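Local atomic coordinates of tyrosine--tRNA ligase, mitochondrial (Emericella nidulans, PDB entry 5IHX), a protein that probably attaches tyrosine to tRNA(Tyr) with ATP, as the mitochondrial tyrosyl-tRNA synthetase, a class I enzyme. Residues A[314-319]-A[361-366]; A[219-224]-A[243-248]; A[24-29]-A[60-65]. One frame throughout, in Å; residues are numbered along the deposited sequence.

Interactions 1 and 2 are buried, while interaction 3 is only partly buried. All three join pairs of helices, but no two share an element. Interaction 3 sets an N-terminal helix on the helix that leads into the nucleotide-binding fold, mainly through small side chains. Interaction 2 lies inside that catalytic fold, where polar groups for the tyrosine substrate sit beside an apolar patch. Interaction 1 is on the opposite side of the chain's centre from interaction 2, among the helices near the C-terminal end, and is purely aromatic across its segments. No two contacts touch. Interactions 2 and 3 come nearest, with about 11 Å between their closest atoms.

Interaction 1: A[314-319]-A[361-366]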
loop_
_atom_site.group_PDB
_atom_site.type_symbol
_atom_site.label_atom_id
_atom_site.label_comp_id
_atom_site.label_asym_id
_atom_site.label_seq_id
_atom_site.Cartn_x
_atom_site.Cartn_y
_atom_site.Cartn_z
ATOM N N GLN A 314 10.031 38.335 -21.129
ATOM C CA GLN A 314 11.477 38.521 -21.034
ATOM C C GLN A 314 12.228 37.189 -21.047
ATOM O O GLN A 314 13.253 37.051 -21.707
ATOM C CB GLN A 314 11.855 39.306 -19.774
ATOM C CG GLN A 314 11.610 40.801 -19.890
ATOM C CD GLN A 314 12.076 41.567 -18.667
ATOM O OE1 GLN A 314 11.703 41.249 -17.538
ATOM N NE2 GLN A 314 12.899 42.585 -18.890
ATOM N N PHE A 315 11.733 36.221 -20.288
ATOM C CA PHE A 315 12.391 34.926 -20.211
ATOM C C PHE A 315 12.573 34.319 -21.599
ATOM O O PHE A 315 13.644 33.807 -21.926
ATOM C CB PHE A 315 11.602 33.967 -19.321
ATOM C CG PHE A 315 12.131 32.563 -19.333
ATOM C CD1 PHE A 315 11.474 31.563 -20.030
ATOM C CD2 PHE A 315 13.293 32.244 -18.646
ATOM C CE1 PHE A 315 11.962 30.268 -20.037
ATOM C CE2 PHE A 315 13.788 30.953 -18.654
ATOM C CZ PHE A 315 13.122 29.964 -19.349
ATOM N N PHE A 316 11.526 34.379 -22.414
ATOM C CA PHE A 316 11.576 33.778 -23.742
ATOM C C PHE A 316 12.343 34.613 -24.772
ATOM O O PHE A 316 12.922 34.046 -25.700
ATOM C CB PHE A 316 10.156 33.505 -24.241
ATOM C CG PHE A 316 9.590 32.203 -23.745
ATOM C CD1 PHE A 316 9.948 31.006 -24.344
ATOM C CD2 PHE A 316 8.717 32.172 -22.671
ATOM C CE1 PHE A 316 9.435 29.805 -23.889
ATOM C CE2 PHE A 316 8.204 30.975 -22.213
ATOM C CZ PHE A 316 8.565 29.790 -22.823
ATOM N N VAL A 317 12.367 35.939 -24.629
ATOM C CA VAL A 317 13.152 36.752 -25.561
ATOM C C VAL A 317 14.651 36.528 -25.338
ATOM O O VAL A 317 15.455 36.769 -26.234
ATOM C CB VAL A 317 12.847 38.274 -25.468
ATOM C CG1 VAL A 317 11.419 38.565 -25.886
ATOM C CG2 VAL A 317 13.108 38.798 -24.094
ATOM N N ARG A 318 15.021 36.073 -24.143
ATOM C CA ARG A 318 16.423 35.790 -23.829
ATOM C C ARG A 318 16.845 34.390 -24.272
ATOM O O ARG A 318 17.956 33.958 -23.973
ATOM C CB ARG A 318 16.687 35.929 -22.324
ATOM C CG ARG A 318 16.550 37.333 -21.770
ATOM C CD ARG A 318 17.125 37.413 -20.365
ATOM N NE ARG A 318 16.488 36.461 -19.453
ATOM C CZ ARG A 318 15.492 36.754 -18.619
ATOM N NH1 ARG A 318 14.988 37.982 -18.567
ATOM N NH2 ARG A 318 14.992 35.809 -17.832
ATOM N N THR A 319 15.965 33.682 -24.974
ATOM C CA THR A 319 16.296 32.354 -25.481
ATOM C C THR A 319 17.533 32.438 -26.380
ATOM O O THR A 319 17.587 33.290 -27.269
ATOM C CB THR A 319 15.118 31.737 -26.271
ATOM O OG1 THR A 319 13.966 31.635 -25.426
ATOM C CG2 THR A 319 15.477 30.354 -26.798
ATOM N N TYR A 361 5.985 36.064 -27.885
ATOM C CA TYR A 361 4.627 36.531 -28.126
ATOM C C TYR A 361 3.645 35.368 -28.140
ATOM O O TYR A 361 2.617 35.405 -27.463
ATOM C CB TYR A 361 4.544 37.298 -29.448
ATOM C CG TYR A 361 3.166 37.859 -29.728
ATOM C CD1 TYR A 361 2.837 39.158 -29.368
ATOM C CD2 TYR A 361 2.191 37.082 -30.341
ATOM C CE1 TYR A 361 1.577 39.671 -29.616
ATOM C CE2 TYR A 361 0.931 37.584 -30.592
ATOM C CZ TYR A 361 0.628 38.878 -30.227
ATOM O OH TYR A 361 -0.628 39.379 -30.476
ATOM N N GLU A 362 3.967 34.341 -28.920
ATOM C CA GLU A 362 3.094 33.185 -29.061
ATOM C C GLU A 362 2.804 32.517 -27.723
ATOM O O GLU A 362 1.653 32.208 -27.416
ATOM C CB GLU A 362 3.709 32.167 -30.023
ATOM C CG GLU A 362 3.628 32.574 -31.484
ATOM C CD GLU A 362 2.197 32.639 -31.989
ATOM O OE1 GLU A 362 1.867 33.600 -32.717
ATOM O OE2 GLU A 362 1.406 31.726 -31.662
ATOM N N PHE A 363 3.841 32.300 -26.923
ATOM C CA PHE A 363 3.664 31.574 -25.677
ATOM C C PHE A 363 2.911 32.413 -24.653
ATOM O O PHE A 363 2.107 31.883 -23.885
ATOM C CB PHE A 363 5.006 31.130 -25.098
ATOM C CG PHE A 363 4.867 30.195 -23.934
ATOM C CD1 PHE A 363 4.591 28.855 -24.141
ATOM C CD2 PHE A 363 4.987 30.657 -22.635
ATOM C CE1 PHE A 363 4.451 27.990 -23.073
ATOM C CE2 PHE A 363 4.848 29.798 -21.566
ATOM C CZ PHE A 363 4.579 28.465 -21.784
ATOM N N VAL A 364 3.163 33.717 -24.638
ATOM C CA VAL A 364 2.432 34.603 -23.739
ATOM C C VAL A 364 0.962 34.638 -24.146
ATOM O O VAL A 364 0.081 34.652 -23.291
ATOM C CB VAL A 364 3.025 36.027 -23.722
ATOM C CG1 VAL A 364 2.062 37.016 -23.058
ATOM C CG2 VAL A 364 4.355 36.034 -22.990
ATOM N N GLU A 365 0.694 34.648 -25.449
ATOM C CA GLU A 365 -0.688 34.632 -25.917
ATOM C C GLU A 365 -1.380 33.342 -25.496
ATOM O O GLU A 365 -2.526 33.369 -25.046
ATOM C CB GLU A 365 -0.770 34.794 -27.434
ATOM C CG GLU A 365 -2.207 34.734 -27.950
ATOM C CD GLU A 365 -2.334 35.086 -29.421
ATOM O OE1 GLU A 365 -1.297 35.294 -30.083
ATOM O OE2 GLU A 365 -3.482 35.160 -29.912
ATOM N N LEU A 366 -0.687 32.217 -25.648
ATOM C CA LEU A 366 -1.235 30.924 -25.244
ATOM C C LEU A 366 -1.612 30.929 -23.770
ATOM O O LEU A 366 -2.723 30.562 -23.412
ATOM C CB LEU A 366 -0.235 29.796 -25.520
ATOM C CG LEU A 366 -0.543 28.436 -24.872
ATOM C CD1 LEU A 366 -1.894 27.883 -25.319
ATOM C CD2 LEU A 366 0.567 27.436 -25.167
#
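Phe316 and Phe363 make the apolar contact between 314-319 and 361-366 by themselves. Their rings meet obliquely, with planes 41° apart and centroids 4.7 Å apart. The touch is concentrated on one side of each ring. Phe316 CE2 comes 3.3 Å from Phe363 CD2, and Phe316 CZ is 3.7 Å from that same CD2 atom. Phe316 CZ lies over one face of the Phe363 ring, displaced toward its rim. In return, Phe363 CB lies over a face of Phe316. Phe363 reaches across because its CG stands anti to its backbone N (chi1 -171°). The opposite face of Phe316 is met by Phe315 CD1, again toward the rim. Phe331 adds an edge-to-face partner, and Leu359 and Ala360 also pack on Phe316.

The contact joins helix 309-317 to helix 354-368. Both belong to the all-helical part that follows the catalytic, nucleotide-binding domain. The chain is a truncated piece of the protein that holds these two parts and lacks the C-terminal part. In tyrosyl-tRNA synthetases of this family, the helical part is associated with anticodon recognition.

No hydrogen bond crosses between the two segments. The polar interactions lie within 314-319 or lead outward. Helix 309-317 ends here, and Arg318 is the first residue to leave helical angles. Phe316 O accepts twice from Thr319, from its N at 3.1 Å and from its OG1 at 2.6 Å. Both donors approach from the same face of the carbonyl plane, which ties the turn back to the helix end. On the second helix, Glu362 and Glu365 both form salt bridges with Lys153, and Glu362 OE2 is also hydrogen-bonded to Tyr150 and His154.

Interaction 2: A[219-224]-A[243-248]; sequences LMQAWD and YGNILF. With TYR (tyrosine), chain C.
Gln221 and Asn245 each set out toward the opposite helix, and their side chains run nearly perpendicular to each other. Their amide planes are 59° apart. Gln221 OE1 is 3.6 Å from Asn245 ND2, too far for a hydrogen bond. Each amide has its own partner: Asn245 ND2 donates to Gln242 OE1, and Gln221 NE2 to Gln236 OE1. Gln221 CG stands anti to the backbone N (chi1 -175°), and the extended chain lays its amide over one face of the ligand's phenol ring, nearly parallel to it. Gln221 CD lies 3.4 Å from CE1 of that ring. The end of the chain brings OE1 to the ligand amino group, which donates a 2.9 Å bond from N.

One turn on, Asp224 OD1 accepts from the ligand OH at 2.9 Å. Asn169 also donates to OD1, and Trp172 and Trp173 donate to OD2, so both carboxylate oxygens are held.

The axes of the two short segments cross at -59°, and Phe248 packs on Leu219 and Ala222 of the other helix. Ala222 CB sits at the edge of its ring, near the plane. Leu219 CD1 approaches obliquely, 3.6 Å from Phe248 CZ.

Helices 212-229 and 243-259 flank the tyrosine pocket of the Rossmann-type catalytic domain. Gln221 and Asp224 grip opposite ends of the substrate, its amino group and its phenol. Together with Tyr69, Asp113 and Tyr217, they give a polar frame consistent with selection for tyrosine.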
loop_
_atom_site.group_PDB
_atom_site.type_symbol
_atom_site.label_atom_id
_atom_site.label_comp_id
_atom_site.label_asym_id
_atom_site.label_seq_id
_atom_site.Cartn_x
_atom_site.Cartn_y
_atom_site.Cartn_z
ATOM N N LEU A 219 3.888 1.926 -8.488
ATOM C CA LEU A 219 2.673 1.124 -8.580
ATOM C C LEU A 219 1.435 2.019 -8.587
ATOM O O LEU A 219 0.431 1.696 -9.223
ATOM C CB LEU A 219 2.591 0.116 -7.427
ATOM C CG LEU A 219 3.441 -1.151 -7.569
ATOM C CD1 LEU A 219 4.917 -0.864 -7.336
ATOM C CD2 LEU A 219 2.948 -2.244 -6.624
ATOM N N MET A 220 1.505 3.143 -7.883
ATOM C CA MET A 220 0.397 4.093 -7.880
ATOM C C MET A 220 0.243 4.758 -9.246
ATOM O O MET A 220 -0.870 4.897 -9.755
ATOM C CB MET A 220 0.599 5.159 -6.803
ATOM C CG MET A 220 0.533 4.626 -5.383
ATOM S SD MET A 220 0.714 5.926 -4.146
ATOM C CE MET A 220 -0.855 6.780 -4.300
ATOM N N GLN A 221 1.360 5.165 -9.839
ATOM C CA GLN A 221 1.336 5.748 -11.177
ATOM C C GLN A 221 0.812 4.730 -12.185
ATOM O O GLN A 221 0.063 5.074 -13.100
ATOM C CB GLN A 221 2.723 6.243 -11.586
ATOM C CG GLN A 221 2.726 6.976 -12.928
ATOM C CD GLN A 221 3.842 8.003 -13.057
ATOM O OE1 GLN A 221 4.407 8.462 -12.063
ATOM N NE2 GLN A 221 4.160 8.372 -14.292
ATOM N N ALA A 222 1.219 3.477 -12.016
ATOM C CA ALA A 222 0.765 2.406 -12.893
ATOM C C ALA A 222 -0.738 2.220 -12.757
ATOM O O ALA A 222 -1.446 2.043 -13.749
ATOM C CB ALA A 222 1.486 1.112 -12.572
ATOM N N TRP A 223 -1.223 2.259 -11.521
ATOM C CA TRP A 223 -2.645 2.098 -11.258
ATOM C C TRP A 223 -3.432 3.268 -11.853
ATOM O O TRP A 223 -4.511 3.071 -12.412
ATOM C CB TRP A 223 -2.904 1.971 -9.754
ATOM C CG TRP A 223 -4.282 1.478 -9.425
ATOM C CD1 TRP A 223 -5.362 2.230 -9.065
ATOM C CD2 TRP A 223 -4.728 0.117 -9.439
ATOM N NE1 TRP A 223 -6.451 1.420 -8.847
ATOM C CE2 TRP A 223 -6.089 0.119 -9.073
ATOM C CE3 TRP A 223 -4.108 -1.104 -9.723
ATOM C CZ2 TRP A 223 -6.840 -1.053 -8.982
ATOM C CZ3 TRP A 223 -4.855 -2.265 -9.636
ATOM C CH2 TRP A 223 -6.206 -2.231 -9.267
ATOM N N ASP A 224 -2.894 4.482 -11.724
ATOM C CA ASP A 224 -3.490 5.658 -12.363
ATOM C C ASP A 224 -3.741 5.391 -13.840
ATOM O O ASP A 224 -4.840 5.610 -14.346
ATOM C CB ASP A 224 -2.590 6.887 -12.228
ATOM C CG ASP A 224 -2.627 7.500 -10.844
ATOM O OD1 ASP A 224 -1.771 8.367 -10.570
ATOM O OD2 ASP A 224 -3.499 7.121 -10.034
ATOM N N TYR A 243 10.796 8.283 -17.811
ATOM C CA TYR A 243 10.975 7.070 -18.603
ATOM C C TYR A 243 10.775 5.822 -17.748
ATOM O O TYR A 243 10.020 4.923 -18.120
ATOM C CB TYR A 243 12.360 7.038 -19.250
ATOM C CG TYR A 243 12.525 5.903 -20.232
ATOM C CD1 TYR A 243 12.934 4.645 -19.808
ATOM C CD2 TYR A 243 12.258 6.082 -21.581
ATOM C CE1 TYR A 243 13.078 3.601 -20.700
ATOM C CE2 TYR A 243 12.399 5.045 -22.482
ATOM C CZ TYR A 243 12.809 3.807 -22.036
ATOM O OH TYR A 243 12.951 2.769 -22.929
ATOM N N GLY A 244 11.451 5.779 -16.603
ATOM C CA GLY A 244 11.362 4.651 -15.693
ATOM C C GLY A 244 9.946 4.341 -15.244
ATOM O O GLY A 244 9.507 3.192 -15.322
ATOM N N ASN A 245 9.230 5.356 -14.766
ATOM C CA ASN A 245 7.853 5.167 -14.308
ATOM C C ASN A 245 6.926 4.718 -15.430
ATOM O O ASN A 245 6.057 3.873 -15.221
ATOM C CB ASN A 245 7.308 6.450 -13.677
ATOM C CG ASN A 245 7.990 6.793 -12.362
ATOM O OD1 ASN A 245 8.491 5.913 -11.661
ATOM N ND2 ASN A 245 7.995 8.075 -12.015
ATOM N N ILE A 246 7.104 5.286 -16.618
ATOM C CA ILE A 246 6.256 4.932 -17.749
ATOM C C ILE A 246 6.571 3.508 -18.207
ATOM O O ILE A 246 5.663 2.754 -18.552
ATOM C CB ILE A 246 6.427 5.927 -18.917
ATOM C CG1 ILE A 246 5.942 7.313 -18.489
ATOM C CG2 ILE A 246 5.647 5.460 -20.148
ATOM C CD1 ILE A 246 6.186 8.412 -19.507
ATOM N N LEU A 247 7.850 3.142 -18.200
ATOM C CA LEU A 247 8.261 1.784 -18.553
ATOM C C LEU A 247 7.622 0.780 -17.599
ATOM O O LEU A 247 7.039 -0.218 -18.027
ATOM C CB LEU A 247 9.787 1.650 -18.526
ATOM C CG LEU A 247 10.354 0.249 -18.790
ATOM C CD1 LEU A 247 10.012 -0.252 -20.187
ATOM C CD2 LEU A 247 11.859 0.250 -18.583
ATOM N N PHE A 248 7.746 1.046 -16.304
ATOM C CA PHE A 248 7.116 0.210 -15.293
ATOM C C PHE A 248 5.612 0.147 -15.534
ATOM O O PHE A 248 4.991 -0.904 -15.391
ATOM C CB PHE A 248 7.404 0.751 -13.891
ATOM C CG PHE A 248 6.812 -0.081 -12.790
ATOM C CD1 PHE A 248 7.562 -1.068 -12.175
ATOM C CD2 PHE A 248 5.506 0.119 -12.374
ATOM C CE1 PHE A 248 7.022 -1.840 -11.162
ATOM C CE2 PHE A 248 4.960 -0.649 -11.363
ATOM C CZ PHE A 248 5.719 -1.629 -10.756
HETATM N N TYR C . 4.979 11.224 -11.370
HETATM C CA TYR C . 4.848 12.393 -12.287
HETATM C C TYR C . 5.796 13.514 -11.877
HETATM O O TYR C . 6.225 14.321 -12.703
HETATM C CB TYR C . 3.407 12.904 -12.301
HETATM C CG TYR C . 2.387 11.815 -12.520
HETATM C CD1 TYR C . 2.322 11.133 -13.730
HETATM C CD2 TYR C . 1.488 11.465 -11.521
HETATM C CE1 TYR C . 1.392 10.137 -13.937
HETATM C CE2 TYR C . 0.555 10.470 -11.718
HETATM C CZ TYR C . 0.510 9.810 -12.929
HETATM O OH TYR C . -0.417 8.817 -13.131
HETATM O OXT TYR C . 6.150 13.641 -10.705
#

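Interaction 3: A[24-29]-A[60-65]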
loop_
_atom_site.group_PDB
_atom_site.type_symbol
_atom_site.label_atom_id
_atom_site.label_comp_id
_atom_site.label_asym_id
_atom_site.label_seq_id
_atom_site.Cartn_x
_atom_site.Cartn_y
_atom_site.Cartn_z
ATOM N N GLN A 24 -9.774 7.083 -42.967
ATOM C CA GLN A 24 -9.383 7.811 -44.165
ATOM C C GLN A 24 -7.996 8.421 -43.969
ATOM O O GLN A 24 -7.132 8.294 -44.835
ATOM C CB GLN A 24 -10.414 8.893 -44.500
ATOM C CG GLN A 24 -10.048 9.773 -45.692
ATOM C CD GLN A 24 -9.849 8.984 -46.973
ATOM O OE1 GLN A 24 -10.314 7.851 -47.100
ATOM N NE2 GLN A 24 -9.151 9.583 -47.933
ATOM N N PHE A 25 -7.796 9.093 -42.837
ATOM C CA PHE A 25 -6.490 9.657 -42.506
ATOM C C PHE A 25 -5.400 8.586 -42.531
ATOM O O PHE A 25 -4.294 8.828 -43.014
ATOM C CB PHE A 25 -6.505 10.331 -41.128
ATOM C CG PHE A 25 -7.363 11.572 -41.047
ATOM C CD1 PHE A 25 -7.809 12.216 -42.191
ATOM C CD2 PHE A 25 -7.692 12.112 -39.813
ATOM C CE1 PHE A 25 -8.587 13.360 -42.103
ATOM C CE2 PHE A 25 -8.467 13.255 -39.720
ATOM C CZ PHE A 25 -8.911 13.881 -40.866
ATOM N N ALA A 26 -5.717 7.405 -42.009
ATOM C CA ALA A 26 -4.746 6.319 -41.920
ATOM C C ALA A 26 -4.220 5.935 -43.299
ATOM O O ALA A 26 -3.014 5.764 -43.482
ATOM C CB ALA A 26 -5.363 5.107 -41.236
ATOM N N GLN A 27 -5.122 5.793 -44.264
ATOM C CA GLN A 27 -4.721 5.469 -45.627
ATOM C C GLN A 27 -3.857 6.587 -46.203
ATOM O O GLN A 27 -2.832 6.327 -46.827
ATOM C CB GLN A 27 -5.942 5.237 -46.519
ATOM C CG GLN A 27 -5.581 4.862 -47.952
ATOM C CD GLN A 27 -6.795 4.642 -48.833
ATOM O OE1 GLN A 27 -7.931 4.879 -48.419
ATOM N NE2 GLN A 27 -6.560 4.185 -50.057
ATOM N N GLU A 28 -4.274 7.828 -45.983
ATOM C CA GLU A 28 -3.537 8.977 -46.491
ATOM C C GLU A 28 -2.150 9.068 -45.861
ATOM O O GLU A 28 -1.207 9.537 -46.497
ATOM C CB GLU A 28 -4.323 10.266 -46.246
ATOM C CG GLU A 28 -5.623 10.346 -47.036
ATOM C CD GLU A 28 -6.418 11.604 -46.746
ATOM O OE1 GLU A 28 -5.892 12.499 -46.054
ATOM O OE2 GLU A 28 -7.571 11.697 -47.215
ATOM N N ILE A 29 -2.022 8.615 -44.617
ATOM C CA ILE A 29 -0.725 8.629 -43.950
ATOM C C ILE A 29 0.214 7.605 -44.576
ATOM O O ILE A 29 1.382 7.898 -44.835
ATOM C CB ILE A 29 -0.862 8.350 -42.437
ATOM C CG1 ILE A 29 -1.440 9.572 -41.724
ATOM C CG2 ILE A 29 0.491 7.996 -41.816
ATOM C CD1 ILE A 29 -1.993 9.275 -40.341
ATOM N N VAL A 60 0.081 2.802 -33.865
ATOM C CA VAL A 60 -1.052 2.959 -32.955
ATOM C C VAL A 60 -1.832 4.235 -33.263
ATOM O O VAL A 60 -3.057 4.206 -33.389
ATOM C CB VAL A 60 -0.593 2.978 -31.473
ATOM C CG1 VAL A 60 -1.717 3.463 -30.551
ATOM C CG2 VAL A 60 -0.127 1.601 -31.038
ATOM N N PHE A 61 -1.121 5.352 -33.389
ATOM C CA PHE A 61 -1.764 6.637 -33.640
ATOM C C PHE A 61 -2.319 6.730 -35.056
ATOM O O PHE A 61 -3.301 7.430 -35.296
ATOM C CB PHE A 61 -0.787 7.783 -33.385
ATOM C CG PHE A 61 -0.700 8.192 -31.943
ATOM C CD1 PHE A 61 -1.745 8.876 -31.344
ATOM C CD2 PHE A 61 0.420 7.895 -31.187
ATOM C CE1 PHE A 61 -1.676 9.254 -30.018
ATOM C CE2 PHE A 61 0.498 8.275 -29.858
ATOM C CZ PHE A 61 -0.552 8.955 -29.273
ATOM N N THR A 62 -1.688 6.034 -35.993
ATOM C CA THR A 62 -2.180 6.009 -37.364
ATOM C C THR A 62 -3.524 5.289 -37.425
ATOM O O THR A 62 -4.475 5.786 -38.025
ATOM C CB THR A 62 -1.182 5.319 -38.315
ATOM O OG1 THR A 62 0.053 6.042 -38.327
ATOM C CG2 THR A 62 -1.739 5.251 -39.737
ATOM N N GLU A 63 -3.592 4.120 -36.795
ATOM C CA GLU A 63 -4.766 3.257 -36.893
ATOM C C GLU A 63 -5.899 3.631 -35.938
ATOM O O GLU A 63 -7.067 3.393 -36.244
ATOM C CB GLU A 63 -4.361 1.801 -36.641
ATOM C CG GLU A 63 -3.321 1.268 -37.614
ATOM C CD GLU A 63 -3.801 1.288 -39.054
ATOM O OE1 GLU A 63 -5.029 1.316 -39.276
ATOM O OE2 GLU A 63 -2.947 1.282 -39.965
ATOM N N LYS A 64 -5.560 4.215 -34.792
ATOM C CA LYS A 64 -6.544 4.442 -33.732
ATOM C C LYS A 64 -6.531 5.866 -33.184
ATOM O O LYS A 64 -5.473 6.460 -32.981
ATOM C CB LYS A 64 -6.309 3.463 -32.581
ATOM C CG LYS A 64 -6.408 1.996 -32.962
ATOM C CD LYS A 64 -5.978 1.096 -31.808
ATOM C CE LYS A 64 -6.920 1.205 -30.617
ATOM N NZ LYS A 64 -6.526 0.285 -29.514
ATOM N N ARG A 65 -7.727 6.394 -32.943
ATOM C CA ARG A 65 -7.899 7.667 -32.260
ATOM C C ARG A 65 -7.784 7.433 -30.754
ATOM O O ARG A 65 -8.759 7.572 -30.018
ATOM C CB ARG A 65 -9.257 8.281 -32.620
ATOM C CG ARG A 65 -9.481 9.702 -32.128
ATOM C CD ARG A 65 -10.941 10.110 -32.289
ATOM N NE ARG A 65 -11.376 10.125 -33.687
ATOM C CZ ARG A 65 -11.299 11.180 -34.494
ATOM N NH1 ARG A 65 -10.798 12.331 -34.060
ATOM N NH2 ARG A 65 -11.727 11.084 -35.745
#
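Ala26 and Thr62 bring the two backbones very close, with their CA atoms 5.2 Å apart. The contact sets N-terminal helix 16-30 against the C-terminal end of helix 54-63. This second helix leads into strand 68-72 of the Rossmann-type sheet, and Lys64 is its first residue outside helical angles.

A small side chain permits the close approach. Ala26 CB points toward the other segment and lies 3.4 Å from Thr62 O. It also meets the methyl of Thr62, with Ala26 CB 3.9 Å from Thr62 CG2. That methyl is anti to the backbone N of Thr62 and faces helix 16-30, touching both Ala26 and Ile29. The Ile29 side chain passes alongside Thr62, running the other way, with its CG2 and CD1 each 4.1 Å from Thr62 CG2.

No hydrogen bond joins the two segments directly. Two salt bridges also link helix 16-30 to the end of 54-63 and the loop after it: Glu63 with Lys30, and Arg65 with Glu21. Gln24 NE2 donates to Glu28 OE2 along helix 16-30, on the anti side of the carboxylate.

Thr62 OG1 lies 4.0 Å from Ile29 CG2 but is hydrogen-bonded to His58 O, one turn back in its own helix.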